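PDB 5T1X: lectin from Colocasia esculenta, which probably binds mannose-containing glycans, as a GNA-related lectin of the monocot mannose-binding family with a beta-prism fold. Local coordinates for residues Phe4-Leu9 and Arg20-Lys24; Met30-Leu36 and His55-Arg59; Leu60-Leu66 and Gln85-Leu90. All blocks are in the same frame, centred on the assembly; numbering follows the deposited sequence. Where two conformers were deposited one is given.

Contact 1: Phe4-Leu9 and Arg20-Lys24; sequences FTDNLL and RLTAK
L21 is the side chain that F4-L9 wraps around, and its path can be traced atom by atom. At the root, L21 CA lies 3.1 Å from D6 O in a CA-H...O contact, and CB stays beside the same carbonyl. CG stands anti to the carbonyl carbon (chi1 -53°), which carries the two methyls toward F4 and the N7-L9 backbone. One of them, L21 CD1, reaches the backbone of N7 and L8 and packs at 4.2 Å on L9 CB. The other, L21 CD2, sits 3.3 Å from L8 O and 3.7 Å from F4 CE1, meeting the phenyl ring at its edge, near the ring plane. F4 CZ, at the same edge, comes to 3.3 Å from R20 O.

T5 to L8 form a type I beta turn that leads into strand 8-10, while R20-A23 lie on an outermost strand of a different sheet. The contact thus joins two of the three sheets of the beta-prism characteristic of GNA-related lectins, and L15, L90 and L92 also touch L21. The one direct hydrogen bond across the contact runs from T22 N to D6 O, 2.8 Å long with 159° at the hydrogen. D6 and T22 lie side by side, and a water bonded to D6 OD1, R20 O and T22 OG1 links the two segments. N7 turns its amide toward the partner subunit, where OD1 accepts from N4 of the other chain.

Contact 2: Met30-Leu36 and His55-Arg59; sequences MQGDCNL and HCFLR
C34 and C56 are joined by a disulfide, SG to SG 2.0 Å; in the conformer given, of two deposited for each cysteine, its chi3 of -92° is close to the unstrained right angle. In that conformer the sulfurs are presented differently: C34 SG lies anti to its backbone N, whereas C56 SG lies anti to its carbonyl carbon. Beside the bridge, the bent chain of M30 crosses L58 at a slant, bringing M30 SD to 3.8 Å from L58 CB. L36 meets L58 at about a right angle, methyl to methyl, with L36 CD2 3.9 Å from L58 CD1.

One shell out, one water donates to both Q31 O and C56 O, joining the two backbones, and a second water accepts from C56 N. The type I turn Q31-C34 that presents C34 is shaped by D33 OD1. Q31 NE2 and N35 N reach this oxygen from opposite faces of the carboxylate plane, the latter closing an Asx turn. Farther out, D33 OD2 is bonded to H50, and I68 packs against both L36 and C56.

With solely apolar and covalent links between the side chains, the bridge ties the loop between strands 26-30 and 36-39 of one sheet to the residue just before strand 57-60 of another, independently of backbone pairing.

Contact 3: Leu60-Leu66 and Gln85-Leu90; sequences LNHKGEL and QGDYVL
The Y88 ring receives the backbone of K63-G64 on one face: G64 N lies 3.3 Å above the ring plane, over its centre, and K63 C is offset toward the rim. G64 CA completes this cover as a CH-pi contact, 3.5 Å from the Y88 ring centroid and 18° off the normal. Having no side chain, G64 can lay its backbone flat on the ring. The Y88 hydroxyl is bonded to K84 O. At the edge of the H62 imidazole D87 OD1 lies in plane, 3.4 Å from H62 CD2, and G86 O is also near that plane; the H62 ring and D87 carboxylate planes stand 73° apart.

The two segments belong to different sheets of the beta-prism: L60-L66 is the hairpin connection between strands 57-60 and 66-69, and Q85-L90 runs into strand 89-92. Within the connection, N61 OD1 accepts from K63 N, closing an Asx turn, and also from E65 N; the two donors approach from opposite faces of the amide plane.

Between the two backbones, G86 N donates to H62 O over 2.9 Å, with 162° at the hydrogen. Beyond it, the aliphatic part of K63 runs alongside Q85 near the surface. Toward the interior, L60 CD2 packs 3.8 Å from Y88 CB, and L66 crosses L90 at about a right angle, with L66 CD2 4.1 Å from L90 CD2. I100 of strand 98-107 touches L60, L66 and L90.

How the contacts relate
Each contact pairs segments from two different sheets, so together the three join all three faces of the prism. Contact 2 is the buried one, sealed by a covalent bond and hydrophobic side chains; contacts 1 and 3 are partly buried, each with one direct backbone hydrogen bond toward its outer, more polar side. Contacts 1 and 3 share a sheet, since strands 8-10 and 89-92 are neighbours, and both lie within reach of the second subunit, which contact 2 does not touch. Their leucines meet inside: L9 of contact 1 packs on L58 of contact 2, L58 on L66 of contact 3, and L21 on L90.

Contact 1: Phe4-Leu9 and Arg20-Lys24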
ATOM      1  N   PHE B   4      10.962  -7.256   3.770  1.00 13.18           N
ATOM      2  CA  PHE B   4      10.410  -7.021   2.454  1.00 12.91           C
ATOM      3  C   PHE B   4       9.086  -7.761   2.238  1.00 14.93           C
ATOM      4  O   PHE B   4       8.927  -8.905   2.666  1.00 14.51           O
ATOM      5  CB  PHE B   4      11.429  -7.442   1.380  1.00 16.09           C
ATOM      6  CG  PHE B   4      11.012  -7.105  -0.025  1.00 19.36           C
ATOM      7  CD1 PHE B   4      10.886  -5.778  -0.433  1.00 23.14           C
ATOM      8  CD2 PHE B   4      10.753  -8.109  -0.950  1.00 22.88           C
ATOM      9  CE1 PHE B   4      10.488  -5.467  -1.734  1.00 24.13           C
ATOM     10  CE2 PHE B   4      10.365  -7.795  -2.254  1.00 25.71           C
ATOM     11  CZ  PHE B   4      10.234  -6.477  -2.636  1.00 23.39           C
ATOM     12  N   THR B   5       8.154  -7.101   1.532  1.00 10.62           N
ATOM     13  CA  THR B   5       6.886  -7.699   1.071  1.00 10.47           C
ATOM     14  C   THR B   5       6.878  -7.504  -0.448  1.00 12.77           C
ATOM     15  O   THR B   5       7.196  -6.412  -0.918  1.00 12.27           O
ATOM     16  CB  THR B   5       5.682  -7.097   1.787  1.00 14.23           C
ATOM     17  OG1 THR B   5       5.897  -7.142   3.201  1.00 12.96           O
ATOM     18  CG2 THR B   5       4.381  -7.815   1.435  1.00 13.72           C
ATOM     19  N   ASP B   6       6.565  -8.552  -1.204  1.00 11.21           N
ATOM     20  CA  ASP B   6       6.707  -8.556  -2.664  1.00 11.07           C
ATOM     21  C   ASP B   6       6.015  -7.416  -3.407  1.00 10.68           C
ATOM     22  O   ASP B   6       6.606  -6.925  -4.361  1.00 10.12           O
ATOM     23  CB  ASP B   6       6.266  -9.887  -3.270  1.00 13.47           C
ATOM     24  CG  ASP B   6       7.306 -10.997  -3.174  1.00 29.88           C
ATOM     25  OD1 ASP B   6       8.520 -10.684  -3.205  1.00 32.44           O
ATOM     26  OD2 ASP B   6       6.907 -12.181  -3.129  1.00 33.60           O
ATOM     27  N   ASN B   7       4.831  -6.969  -2.984  1.00  9.39           N
ATOM     28  CA  ASN B   7       4.099  -5.914  -3.701  1.00  8.08           C
ATOM     29  C   ASN B   7       4.167  -4.527  -3.032  1.00 11.40           C
ATOM     30  O   ASN B   7       3.459  -3.622  -3.476  1.00 10.43           O
ATOM     31  CB  ASN B   7       2.626  -6.327  -3.853  1.00 10.32           C
ATOM     32  CG  ASN B   7       1.907  -6.514  -2.529  1.00 12.60           C
ATOM     33  OD1 ASN B   7       2.519  -6.804  -1.485  1.00 11.18           O
ATOM     34  ND2 ASN B   7       0.588  -6.362  -2.533  1.00 12.75           N
ATOM     35  N   LEU B   8       4.995  -4.359  -1.975  1.00  8.45           N
ATOM     36  CA  LEU B   8       5.069  -3.083  -1.254  1.00  8.92           C
ATOM     37  C   LEU B   8       6.471  -2.539  -1.139  1.00 11.23           C
ATOM     38  O   LEU B   8       7.429  -3.306  -1.050  1.00 10.18           O
ATOM     39  CB  LEU B   8       4.545  -3.259   0.192  1.00  9.20           C
ATOM     40  CG  LEU B   8       3.233  -4.013   0.425  1.00 12.47           C
ATOM     41  CD1 LEU B   8       3.025  -4.250   1.907  1.00 12.61           C
ATOM     42  CD2 LEU B   8       2.038  -3.263  -0.161  1.00 14.09           C
ATOM     43  N   LEU B   9       6.577  -1.211  -1.031  1.00  8.38           N
ATOM     44  CA  LEU B   9       7.819  -0.512  -0.744  1.00  7.47           C
ATOM     45  C   LEU B   9       7.492   0.613   0.229  1.00 10.51           C
ATOM     46  O   LEU B   9       6.848   1.584  -0.155  1.00 10.19           O
ATOM     47  CB  LEU B   9       8.528   0.004  -2.019  1.00  7.96           C
ATOM     48  CG  LEU B   9      10.003   0.387  -1.814  1.00 12.33           C
ATOM     49  CD1 LEU B   9      10.870  -0.842  -1.687  1.00 13.36           C
ATOM     50  CD2 LEU B   9      10.508   1.255  -2.944  1.00 12.89           C
ATOM     51  N   ARG B  20      13.038  -5.852  -7.221  1.00  8.96           N
ATOM     52  CA  ARG B  20      11.725  -5.505  -7.754  1.00  8.76           C
ATOM     53  C   ARG B  20      10.549  -5.765  -6.837  1.00 12.97           C
ATOM     54  O   ARG B  20      10.639  -6.560  -5.894  1.00 11.54           O
ATOM     55  CB  ARG B  20      11.489  -6.342  -9.037  1.00  9.06           C
ATOM     56  CG  ARG B  20      11.352  -7.864  -8.792  1.00 12.54           C
ATOM     57  CD  ARG B  20      11.564  -8.672 -10.050  1.00 14.65           C
ATOM     58  NE  ARG B  20      12.963  -8.573 -10.472  1.00 27.47           N
ATOM     59  CZ  ARG B  20      13.380  -8.654 -11.728  1.00 36.57           C
ATOM     60  NH1 ARG B  20      12.517  -8.868 -12.712  1.00 27.12           N
ATOM     61  NH2 ARG B  20      14.668  -8.530 -12.010  1.00 15.98           N
ATOM     62  N   LEU B  21       9.414  -5.142  -7.192  1.00  8.91           N
ATOM     63  CA  LEU B  21       8.106  -5.449  -6.639  1.00  7.21           C
ATOM     64  C   LEU B  21       7.411  -6.348  -7.637  1.00 11.77           C
ATOM     65  O   LEU B  21       7.625  -6.205  -8.850  1.00 11.60           O
ATOM     66  CB  LEU B  21       7.250  -4.191  -6.365  1.00  7.17           C
ATOM     67  CG  LEU B  21       7.859  -3.081  -5.512  1.00 11.56           C
ATOM     68  CD1 LEU B  21       6.828  -2.031  -5.218  1.00 11.59           C
ATOM     69  CD2 LEU B  21       8.446  -3.631  -4.206  1.00 14.69           C
ATOM     70  N   THR B  22       6.618  -7.304  -7.145  1.00  9.88           N
ATOM     71  CA  THR B  22       5.871  -8.226  -7.998  1.00 10.08           C
ATOM     72  C   THR B  22       4.451  -8.353  -7.472  1.00 11.43           C
ATOM     73  O   THR B  22       4.237  -8.346  -6.259  1.00 12.20           O
ATOM     74  CB  THR B  22       6.547  -9.614  -8.088  1.00 15.89           C
ATOM     75  OG1 THR B  22       6.658 -10.176  -6.776  1.00 17.58           O
ATOM     76  CG2 THR B  22       7.934  -9.568  -8.732  1.00 14.85           C
ATOM     77  N   ALA B  23       3.481  -8.442  -8.388  1.00  9.25           N
ATOM     78  CA  ALA B  23       2.061  -8.654  -8.069  1.00  8.98           C
ATOM     79  C   ALA B  23       1.412  -9.295  -9.265  1.00 13.04           C
ATOM     80  O   ALA B  23       1.410  -8.694 -10.338  1.00 12.18           O
ATOM     81  CB  ALA B  23       1.367  -7.346  -7.712  1.00 10.42           C
ATOM     82  N   LYS B  24       0.900 -10.534  -9.108  1.00 11.06           N
ATOM     83  CA  LYS B  24       0.307 -11.284 -10.217  1.00 11.71           C
ATOM     84  C   LYS B  24       1.373 -11.378 -11.328  1.00 16.89           C
ATOM     85  O   LYS B  24       2.497 -11.790 -11.022  1.00 16.22           O
ATOM     86  CB  LYS B  24      -1.034 -10.664 -10.680  1.00 13.11           C
ATOM     87  CG  LYS B  24      -2.157 -10.835  -9.638  1.00 15.86           C
ATOM     88  CD  LYS B  24      -3.322  -9.854  -9.815  1.00 18.33           C
ATOM     89  CE  LYS B  24      -4.107 -10.048 -11.088  1.00 20.75           C
ATOM     90  NZ  LYS B  24      -5.085  -8.949 -11.310  1.00 21.24           N
TER
HETATM   91  O   HOH W   1       9.339  -9.054  -5.543  1.00 25.71           O

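Contact 2: Met30-Leu36 and His55-Arg59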
ATOM      1  N   MET B  30      13.824  -1.903 -10.401  1.00  6.77           N
ATOM      2  CA  MET B  30      14.887  -0.889 -10.401  1.00  6.65           C
ATOM      3  C   MET B  30      16.082  -1.569 -11.029  1.00 10.66           C
ATOM      4  O   MET B  30      16.843  -2.263 -10.347  1.00  9.93           O
ATOM      5  CB  MET B  30      15.202  -0.359  -8.982  1.00  8.37           C
ATOM      6  CG  MET B  30      16.325   0.679  -8.960  1.00 10.72           C
ATOM      7  SD  MET B  30      15.846   2.214  -9.795  1.00 12.84           S
ATOM      8  CE  MET B  30      16.835   2.117 -11.293  1.00 11.16           C
ATOM      9  N   GLN B  31      16.198  -1.449 -12.361  1.00  7.98           N
ATOM     10  CA  GLN B  31      17.224  -2.173 -13.091  1.00  7.83           C
ATOM     11  C   GLN B  31      18.640  -1.649 -12.890  1.00 11.19           C
ATOM     12  O   GLN B  31      18.844  -0.487 -12.535  1.00 11.55           O
ATOM     13  CB  GLN B  31      16.898  -2.206 -14.582  1.00  8.95           C
ATOM     14  CG  GLN B  31      15.507  -2.754 -14.857  1.00 10.49           C
ATOM     15  CD  GLN B  31      15.185  -2.886 -16.308  1.00 13.26           C
ATOM     16  OE1 GLN B  31      14.253  -3.602 -16.658  1.00 13.14           O
ATOM     17  NE2 GLN B  31      15.916  -2.187 -17.186  1.00 11.32           N
ATOM     18  N   GLY B  32      19.599  -2.530 -13.180  1.00 10.66           N
ATOM     19  CA  GLY B  32      21.030  -2.249 -13.112  1.00 11.47           C
ATOM     20  C   GLY B  32      21.511  -1.231 -14.125  1.00 14.87           C
ATOM     21  O   GLY B  32      22.650  -0.771 -14.020  1.00 15.40           O
ATOM     22  N   ASP B  33      20.658  -0.865 -15.118  1.00  9.63           N
ATOM     23  CA  ASP B  33      21.004   0.142 -16.130  1.00  8.73           C
ATOM     24  C   ASP B  33      20.447   1.538 -15.769  1.00 12.33           C
ATOM     25  O   ASP B  33      20.411   2.417 -16.628  1.00 12.72           O
ATOM     26  CB  ASP B  33      20.499  -0.278 -17.518  1.00  8.87           C
ATOM     27  CG  ASP B  33      18.992  -0.267 -17.652  1.00 13.98           C
ATOM     28  OD1 ASP B  33      18.303  -0.360 -16.622  1.00 13.21           O
ATOM     29  OD2 ASP B  33      18.503  -0.189 -18.788  1.00 12.54           O
ATOM     30  N   CYS B  34      20.014   1.720 -14.502  1.00 10.57           N
ATOM     31  CA  CYS B  34      19.491   2.961 -13.925  0.70  9.38           C
ATOM     32  C   CYS B  34      18.069   3.281 -14.422  1.00 13.78           C
ATOM     33  O   CYS B  34      17.574   4.384 -14.174  1.00 13.66           O
ATOM     34  CB  CYS B  34      20.446   4.133 -14.160  0.70  8.98           C
ATOM     35  SG  CYS B  34      20.307   5.450 -12.928  0.70 11.89           S
ATOM     36  N   ASN B  35      17.389   2.301 -15.028  1.00  9.90           N
ATOM     37  CA  ASN B  35      16.032   2.486 -15.503  1.00  8.30           C
ATOM     38  C   ASN B  35      15.033   1.794 -14.591  1.00 11.19           C
ATOM     39  O   ASN B  35      15.206   0.614 -14.278  1.00  9.49           O
ATOM     40  CB  ASN B  35      15.894   1.934 -16.928  1.00  9.71           C
ATOM     41  CG  ASN B  35      14.787   2.563 -17.735  1.00 14.95           C
ATOM     42  OD1 ASN B  35      14.341   3.692 -17.486  1.00 12.72           O
ATOM     43  ND2 ASN B  35      14.380   1.876 -18.777  1.00 11.72           N
ATOM     44  N   LEU B  36      14.003   2.527 -14.157  1.00  8.98           N
ATOM     45  CA  LEU B  36      12.900   1.976 -13.356  1.00  8.37           C
ATOM     46  C   LEU B  36      11.817   1.567 -14.337  1.00 11.87           C
ATOM     47  O   LEU B  36      11.352   2.408 -15.111  1.00 10.90           O
ATOM     48  CB  LEU B  36      12.383   2.987 -12.321  1.00  7.89           C
ATOM     49  CG  LEU B  36      11.149   2.561 -11.519  1.00 11.14           C
ATOM     50  CD1 LEU B  36      11.479   1.402 -10.540  1.00  9.44           C
ATOM     51  CD2 LEU B  36      10.576   3.765 -10.775  1.00 13.05           C
ATOM     52  N   HIS B  55      25.176   2.391 -10.686  1.00 11.54           N
ATOM     53  CA  HIS B  55      24.794   1.773  -9.413  1.00 11.08           C
ATOM     54  C   HIS B  55      23.678   2.564  -8.720  1.00 13.64           C
ATOM     55  O   HIS B  55      23.820   2.981  -7.560  1.00 13.75           O
ATOM     56  CB  HIS B  55      26.034   1.673  -8.512  1.00 12.48           C
ATOM     57  CG  HIS B  55      27.174   0.932  -9.148  1.00 17.18           C
ATOM     58  ND1 HIS B  55      28.324   1.590  -9.551  1.00 19.82           N
ATOM     59  CD2 HIS B  55      27.292  -0.379  -9.443  1.00 19.73           C
ATOM     60  CE1 HIS B  55      29.109   0.656 -10.065  1.00 19.80           C
ATOM     61  NE2 HIS B  55      28.530  -0.545 -10.019  1.00 20.34           N
ATOM     62  N   CYS B  56      22.583   2.779  -9.458  1.00  9.86           N
ATOM     63  CA  CYS B  56      21.431   3.558  -9.013  0.70  8.59           C
ATOM     64  C   CYS B  56      20.563   2.763  -8.060  1.00 14.25           C
ATOM     65  O   CYS B  56      20.527   1.532  -8.143  1.00 16.17           O
ATOM     66  CB  CYS B  56      20.622   4.034 -10.217  0.70  8.06           C
ATOM     67  SG  CYS B  56      21.592   4.974 -11.426  0.70 11.73           S
ATOM     68  N   PHE B  57      19.817   3.471  -7.218  1.00  8.54           N
ATOM     69  CA  PHE B  57      18.874   2.841  -6.316  1.00  7.80           C
ATOM     70  C   PHE B  57      17.622   3.681  -6.257  1.00 11.37           C
ATOM     71  O   PHE B  57      17.673   4.889  -6.502  1.00 10.87           O
ATOM     72  CB  PHE B  57      19.489   2.654  -4.922  1.00  9.26           C
ATOM     73  CG  PHE B  57      19.847   3.925  -4.184  1.00 10.91           C
ATOM     74  CD1 PHE B  57      18.938   4.524  -3.313  1.00 13.92           C
ATOM     75  CD2 PHE B  57      21.098   4.509  -4.337  1.00 13.94           C
ATOM     76  CE1 PHE B  57      19.270   5.692  -2.630  1.00 15.43           C
ATOM     77  CE2 PHE B  57      21.433   5.675  -3.642  1.00 16.69           C
ATOM     78  CZ  PHE B  57      20.518   6.254  -2.792  1.00 15.33           C
ATOM     79  N   LEU B  58      16.525   3.046  -5.864  1.00  7.97           N
ATOM     80  CA  LEU B  58      15.211   3.654  -5.701  1.00  7.29           C
ATOM     81  C   LEU B  58      14.883   3.739  -4.223  1.00  9.17           C
ATOM     82  O   LEU B  58      15.045   2.756  -3.502  1.00  9.49           O
ATOM     83  CB  LEU B  58      14.171   2.779  -6.420  1.00  7.62           C
ATOM     84  CG  LEU B  58      12.733   3.278  -6.383  1.00  9.88           C
ATOM     85  CD1 LEU B  58      12.516   4.372  -7.420  1.00  9.03           C
ATOM     86  CD2 LEU B  58      11.760   2.147  -6.649  1.00  9.85           C
ATOM     87  N   ARG B  59      14.366   4.880  -3.774  1.00  7.52           N
ATOM     88  CA  ARG B  59      13.981   5.009  -2.371  1.00  7.52           C
ATOM     89  C   ARG B  59      12.803   5.954  -2.231  1.00 10.01           C
ATOM     90  O   ARG B  59      12.828   7.042  -2.792  1.00  9.15           O
ATOM     91  CB  ARG B  59      15.162   5.510  -1.523  1.00  7.40           C
ATOM     92  CG  ARG B  59      14.883   5.570  -0.010  1.00  8.48           C
ATOM     93  CD  ARG B  59      16.066   6.176   0.728  1.00  9.59           C
ATOM     94  NE  ARG B  59      15.830   6.304   2.170  1.00  9.52           N
ATOM     95  CZ  ARG B  59      15.260   7.358   2.757  1.00 12.48           C
ATOM     96  NH1 ARG B  59      14.835   8.385   2.029  1.00 12.24           N
ATOM     97  NH2 ARG B  59      15.120   7.397   4.072  1.00  9.25           N
TER
HETATM   98  O   HOH W   2      20.335  -0.436  -9.995  1.00 25.15           O
HETATM   99  O   HOH W   3      22.237   1.053 -11.918  1.00 23.80           O

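Contact 3: Leu60-Leu66 and Gln85-Leu90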
ATOM      1  N   LEU B  60      11.779   5.530  -1.480  1.00  6.98           N
ATOM      2  CA  LEU B  60      10.633   6.367  -1.160  1.00  5.96           C
ATOM      3  C   LEU B  60      10.945   7.071   0.155  1.00  8.95           C
ATOM      4  O   LEU B  60      11.326   6.399   1.126  1.00  8.79           O
ATOM      5  CB  LEU B  60       9.380   5.492  -1.048  1.00  6.34           C
ATOM      6  CG  LEU B  60       8.075   6.176  -0.611  1.00  9.48           C
ATOM      7  CD1 LEU B  60       7.647   7.303  -1.591  1.00 10.10           C
ATOM      8  CD2 LEU B  60       6.987   5.139  -0.439  1.00 12.02           C
ATOM      9  N   ASN B  61      10.802   8.407   0.209  1.00  6.09           N
ATOM     10  CA  ASN B  61      11.130   9.102   1.452  1.00  6.57           C
ATOM     11  C   ASN B  61       9.893   9.262   2.370  1.00  8.80           C
ATOM     12  O   ASN B  61       8.829   8.689   2.098  1.00  8.44           O
ATOM     13  CB  ASN B  61      11.828  10.445   1.186  1.00  7.68           C
ATOM     14  CG  ASN B  61      10.968  11.552   0.634  1.00 15.52           C
ATOM     15  OD1 ASN B  61       9.733  11.478   0.604  1.00 11.54           O
ATOM     16  ND2 ASN B  61      11.614  12.631   0.217  1.00 13.00           N
ATOM     17  N   HIS B  62      10.049  10.025   3.456  1.00  6.89           N
ATOM     18  CA  HIS B  62       9.000  10.217   4.447  1.00  7.39           C
ATOM     19  C   HIS B  62       8.173  11.475   4.171  1.00 11.63           C
ATOM     20  O   HIS B  62       7.544  12.025   5.076  1.00 11.20           O
ATOM     21  CB  HIS B  62       9.609  10.218   5.849  1.00  8.28           C
ATOM     22  CG  HIS B  62      10.045   8.848   6.266  1.00 11.30           C
ATOM     23  ND1 HIS B  62      11.238   8.298   5.807  1.00 12.79           N
ATOM     24  CD2 HIS B  62       9.405   7.931   7.023  1.00 13.33           C
ATOM     25  CE1 HIS B  62      11.290   7.078   6.320  1.00 12.62           C
ATOM     26  NE2 HIS B  62      10.220   6.819   7.075  1.00 13.50           N
ATOM     27  N   LYS B  63       8.108  11.869   2.896  1.00  9.24           N
ATOM     28  CA  LYS B  63       7.294  12.989   2.414  1.00  8.66           C
ATOM     29  C   LYS B  63       6.566  12.560   1.134  1.00 11.95           C
ATOM     30  O   LYS B  63       5.979  13.389   0.463  1.00 10.81           O
ATOM     31  CB  LYS B  63       8.145  14.254   2.156  1.00 10.64           C
ATOM     32  CG  LYS B  63       8.728  14.890   3.414  1.00 17.47           C
ATOM     33  CD  LYS B  63       9.960  15.718   3.086  1.00 33.74           C
ATOM     34  CE  LYS B  63      10.651  16.247   4.319  1.00 51.52           C
ATOM     35  NZ  LYS B  63      11.807  17.117   3.967  1.00 60.63           N
ATOM     36  N   GLY B  64       6.629  11.277   0.795  1.00  8.79           N
ATOM     37  CA  GLY B  64       5.938  10.766  -0.384  1.00  9.34           C
ATOM     38  C   GLY B  64       6.617  10.954  -1.716  1.00 11.22           C
ATOM     39  O   GLY B  64       5.982  10.732  -2.746  1.00  9.91           O
ATOM     40  N   GLU B  65       7.912  11.327  -1.710  1.00  7.43           N
ATOM     41  CA  GLU B  65       8.701  11.493  -2.932  1.00  6.96           C
ATOM     42  C   GLU B  65       9.503  10.226  -3.204  1.00 10.15           C
ATOM     43  O   GLU B  65      10.243   9.742  -2.340  1.00  9.56           O
ATOM     44  CB  GLU B  65       9.614  12.738  -2.846  1.00  8.40           C
ATOM     45  CG  GLU B  65      10.186  13.195  -4.188  1.00 12.07           C
ATOM     46  CD  GLU B  65      11.267  14.264  -4.134  1.00 15.51           C
ATOM     47  OE1 GLU B  65      11.480  14.852  -3.050  1.00 15.22           O
ATOM     48  OE2 GLU B  65      11.889  14.534  -5.187  1.00 13.76           O
ATOM     49  N   LEU B  66       9.320   9.682  -4.409  1.00  6.47           N
ATOM     50  CA  LEU B  66      10.013   8.469  -4.875  1.00  6.55           C
ATOM     51  C   LEU B  66      11.151   8.917  -5.770  1.00  9.67           C
ATOM     52  O   LEU B  66      10.910   9.635  -6.740  1.00 10.04           O
ATOM     53  CB  LEU B  66       9.013   7.576  -5.626  1.00  7.00           C
ATOM     54  CG  LEU B  66       9.526   6.201  -6.070  1.00  9.29           C
ATOM     55  CD1 LEU B  66       9.772   5.267  -4.877  1.00  8.99           C
ATOM     56  CD2 LEU B  66       8.542   5.554  -7.048  1.00 10.78           C
ATOM     57  N   GLN B  85       4.932  15.261   6.409  1.00 11.57           N
ATOM     58  CA  GLN B  85       5.977  14.411   6.968  1.00 12.38           C
ATOM     59  C   GLN B  85       5.270  13.208   7.627  1.00 14.10           C
ATOM     60  O   GLN B  85       4.293  13.388   8.361  1.00 13.74           O
ATOM     61  CB  GLN B  85       6.825  15.206   7.983  1.00 14.82           C
ATOM     62  CG  GLN B  85       7.756  16.222   7.307  1.00 34.05           C
ATOM     63  CD  GLN B  85       8.517  17.111   8.268  1.00 58.26           C
ATOM     64  OE1 GLN B  85       8.025  17.511   9.331  1.00 56.82           O
ATOM     65  NE2 GLN B  85       9.721  17.500   7.878  1.00 51.01           N
ATOM     66  N   GLY B  86       5.703  12.003   7.290  1.00 11.26           N
ATOM     67  CA  GLY B  86       5.090  10.797   7.827  1.00 11.48           C
ATOM     68  C   GLY B  86       5.509   9.546   7.099  1.00 14.70           C
ATOM     69  O   GLY B  86       6.479   9.565   6.345  1.00 15.43           O
ATOM     70  N   ASP B  87       4.782   8.449   7.323  1.00 11.22           N
ATOM     71  CA  ASP B  87       5.083   7.168   6.682  1.00  9.63           C
ATOM     72  C   ASP B  87       4.269   6.993   5.400  1.00 11.23           C
ATOM     73  O   ASP B  87       3.068   7.249   5.399  1.00 10.73           O
ATOM     74  CB  ASP B  87       4.814   6.018   7.656  1.00 11.71           C
ATOM     75  CG  ASP B  87       5.682   6.108   8.897  1.00 21.20           C
ATOM     76  OD1 ASP B  87       6.806   6.662   8.799  1.00 18.66           O
ATOM     77  OD2 ASP B  87       5.221   5.672   9.973  1.00 26.80           O
ATOM     78  N   TYR B  88       4.935   6.558   4.320  1.00  8.53           N
ATOM     79  CA  TYR B  88       4.337   6.343   2.988  1.00  7.06           C
ATOM     80  C   TYR B  88       4.542   4.915   2.519  1.00  9.82           C
ATOM     81  O   TYR B  88       5.410   4.206   3.031  1.00 10.02           O
ATOM     82  CB  TYR B  88       4.938   7.331   1.957  1.00  6.64           C
ATOM     83  CG  TYR B  88       4.461   8.754   2.174  1.00  7.18           C
ATOM     84  CD1 TYR B  88       3.467   9.305   1.376  1.00  8.21           C
ATOM     85  CD2 TYR B  88       4.942   9.519   3.235  1.00  8.31           C
ATOM     86  CE1 TYR B  88       2.993  10.601   1.599  1.00  9.92           C
ATOM     87  CE2 TYR B  88       4.452  10.806   3.488  1.00  9.00           C
ATOM     88  CZ  TYR B  88       3.486  11.345   2.657  1.00 12.52           C
ATOM     89  OH  TYR B  88       2.981  12.601   2.908  1.00 11.46           O
ATOM     90  N   VAL B  89       3.731   4.482   1.539  1.00  5.69           N
ATOM     91  CA  VAL B  89       3.883   3.156   0.962  1.00  5.47           C
ATOM     92  C   VAL B  89       3.643   3.245  -0.543  1.00  8.52           C
ATOM     93  O   VAL B  89       2.734   3.940  -0.984  1.00  9.18           O
ATOM     94  CB  VAL B  89       2.972   2.087   1.643  1.00 10.19           C
ATOM     95  CG1 VAL B  89       1.488   2.384   1.421  1.00  9.86           C
ATOM     96  CG2 VAL B  89       3.317   0.667   1.174  1.00 10.39           C
ATOM     97  N   LEU B  90       4.490   2.570  -1.311  1.00  6.37           N
ATOM     98  CA  LEU B  90       4.320   2.407  -2.751  1.00  6.37           C
ATOM     99  C   LEU B  90       3.761   1.018  -2.930  1.00 10.32           C
ATOM    100  O   LEU B  90       4.375   0.056  -2.451  1.00  9.76           O
ATOM    101  CB  LEU B  90       5.676   2.570  -3.483  1.00  6.67           C
ATOM    102  CG  LEU B  90       5.716   2.147  -4.962  1.00 10.68           C
ATOM    103  CD1 LEU B  90       4.963   3.114  -5.856  1.00 11.94           C
ATOM    104  CD2 LEU B  90       7.162   2.044  -5.445  1.00 11.79           C
TER